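Local coordinates for fructuronate-tagaturonate epimerase UxaE from Cohnella laeviribosi in complex with 1 glycerol (Cohnella laeviribosi, PDB 6IL9), which probably catalyses the interconversion of fructuronate and tagaturonate by epimerisation, using a TIM-barrel scaffold that carries a bound zinc ion, at residues A[337-342]-A[360-365]. Numbering follows the deposited sequence.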
# COMPACT_ATOMS: atom_id res chain seq x y z
N GLY A 337 -1.67 -21.99 4.68
CA GLY A 337 -2.70 -21.53 3.77
C GLY A 337 -2.69 -20.04 3.45
O GLY A 337 -3.35 -19.63 2.50
N TYR A 338 -1.99 -19.22 4.24
CA TYR A 338 -1.95 -17.79 3.97
C TYR A 338 -0.86 -17.51 2.94
O TYR A 338 -0.13 -18.41 2.52
CB TYR A 338 -1.74 -17.00 5.27
CG TYR A 338 -0.49 -17.43 6.01
CD1 TYR A 338 0.76 -16.92 5.66
CD2 TYR A 338 -0.57 -18.34 7.06
CE1 TYR A 338 1.90 -17.33 6.33
CE2 TYR A 338 0.56 -18.74 7.74
CZ TYR A 338 1.79 -18.23 7.36
OH TYR A 338 2.91 -18.65 8.04
N LYS A 339 -0.74 -16.24 2.52
CA LYS A 339 0.24 -15.82 1.53
C LYS A 339 1.37 -15.05 2.18
O LYS A 339 1.17 -14.36 3.19
CB LYS A 339 -0.39 -14.92 0.46
CG LYS A 339 -1.71 -15.40 -0.10
CD LYS A 339 -2.09 -14.60 -1.33
CE LYS A 339 -2.34 -13.14 -1.03
NZ LYS A 339 -2.96 -12.45 -2.22
N LEU A 340 2.55 -15.10 1.57
CA LEU A 340 3.61 -14.17 1.94
C LEU A 340 3.29 -12.78 1.43
O LEU A 340 2.80 -12.60 0.31
CB LEU A 340 4.95 -14.62 1.36
CG LEU A 340 5.56 -15.89 1.92
CD1 LEU A 340 6.92 -16.10 1.24
CD2 LEU A 340 5.71 -15.79 3.42
N SER A 341 3.59 -11.78 2.26
CA SER A 341 3.40 -10.37 1.92
C SER A 341 4.75 -9.68 1.90
O SER A 341 5.53 -9.79 2.85
CB SER A 341 2.47 -9.70 2.92
OG SER A 341 2.23 -8.36 2.52
N ILE A 342 5.03 -8.95 0.82
CA ILE A 342 6.29 -8.24 0.63
C ILE A 342 6.03 -6.76 0.83
O ILE A 342 5.43 -6.11 -0.03
CB ILE A 342 6.88 -8.49 -0.77
CG1 ILE A 342 6.78 -9.96 -1.18
CG2 ILE A 342 8.32 -7.96 -0.84
CD1 ILE A 342 7.59 -10.90 -0.34
N ASN A 360 4.40 -19.68 -6.24
CA ASN A 360 3.56 -20.11 -7.36
C ASN A 360 2.55 -19.02 -7.72
O ASN A 360 1.39 -19.29 -8.02
CB ASN A 360 2.85 -21.43 -7.03
CG ASN A 360 2.25 -22.10 -8.25
OD1 ASN A 360 2.69 -21.88 -9.38
ND2 ASN A 360 1.25 -22.94 -8.02
N GLY A 361 3.01 -17.77 -7.67
CA GLY A 361 2.17 -16.66 -8.07
C GLY A 361 1.14 -16.23 -7.05
O GLY A 361 0.29 -15.38 -7.36
N ARG A 362 1.19 -16.78 -5.84
CA ARG A 362 0.21 -16.52 -4.78
C ARG A 362 0.87 -15.68 -3.69
O ARG A 362 1.42 -16.21 -2.72
CB ARG A 362 -0.30 -17.84 -4.21
CG ARG A 362 -1.49 -17.69 -3.30
CD ARG A 362 -1.90 -19.06 -2.79
NE ARG A 362 -0.94 -19.63 -1.85
CZ ARG A 362 -1.06 -19.56 -0.53
NH1 ARG A 362 -2.09 -18.90 0.00
NH2 ARG A 362 -0.15 -20.12 0.26
N PHE A 363 0.80 -14.37 -3.83
CA PHE A 363 1.55 -13.46 -2.98
C PHE A 363 0.75 -12.19 -2.80
O PHE A 363 -0.24 -11.95 -3.50
CB PHE A 363 2.93 -13.14 -3.59
CG PHE A 363 2.84 -12.58 -5.01
CD1 PHE A 363 2.36 -11.29 -5.25
CD2 PHE A 363 3.22 -13.35 -6.10
CE1 PHE A 363 2.26 -10.80 -6.56
CE2 PHE A 363 3.13 -12.86 -7.41
CZ PHE A 363 2.66 -11.59 -7.64
N HIS A 364 1.21 -11.36 -1.87
CA HIS A 364 0.86 -9.95 -1.81
C HIS A 364 2.15 -9.15 -1.86
O HIS A 364 3.09 -9.46 -1.13
CB HIS A 364 0.07 -9.61 -0.55
CG HIS A 364 -0.48 -8.22 -0.56
ND1 HIS A 364 -1.41 -7.81 -1.49
CD2 HIS A 364 -0.22 -7.14 0.22
CE1 HIS A 364 -1.70 -6.54 -1.29
NE2 HIS A 364 -1.00 -6.11 -0.25
N VAL A 365 2.18 -8.12 -2.71
CA VAL A 365 3.29 -7.18 -2.75
C VAL A 365 2.72 -5.78 -2.55
O VAL A 365 1.73 -5.43 -3.20
CB VAL A 365 4.05 -7.27 -4.09
CG1 VAL A 365 5.09 -6.15 -4.19
CG2 VAL A 365 4.72 -8.64 -4.24
O HOH W 1 2.68 -17.08 -0.46
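Two backbone hydrogen bonds flank Ser-341 and define its parallel pairing with His-364: His-364 N gives a nearly straight bond to Leu-340 O (3.0 Å), and Ile-342 N donates to His-364 O (2.8 Å). Toward their N-terminal ends the strands separate, and a water fills the missing rung, donating to Arg-362 O and accepting from Leu-340 N.

The charged side chains bridge this wider end. The guanidinium of Arg-362 lies with one face over Lys-339 CA; its NH1 reaches Gly-337 O (2.9 Å) and its NH2 makes a weak bond to Tyr-338 O (2.8 Å), while Asp-334 forms a salt bridge with NH2. Lys-339 crosses the aliphatic part of Arg-362, its CD 3.7 Å from Arg-362 CG, and a bend at chi3 (-64°) carries NZ to 3.0 Å from Phe-363 O, approaching from well above that carbonyl's plane. NZ is also hydrogen-bonded to Thr-93 OG1 and Ser-91 O. Shortening Lys-339 to alanine is likely to cost Phe-363 O, Thr-93 and Ser-91 O their shared ammonium and to uncover Arg-362 CG.

Apolar and edge contacts are fewer. Ile-342 CG1 meets Val-365 CG2 at 3.9 Å, and on the sheet's other face Ser-341 OG, bonded to Glu-269, lies in the plane of the His-364 ring beside CD2, while His-364 ND1 is hydrogen-bonded to Thr-93 OG1.

Strands 339-342 and 363-367, linked through helix 349-358, form a right-handed beta-alpha-beta unit that supplies the seventh and eighth strands of the TIM barrel, the former leading straight into the zinc ligand His-343.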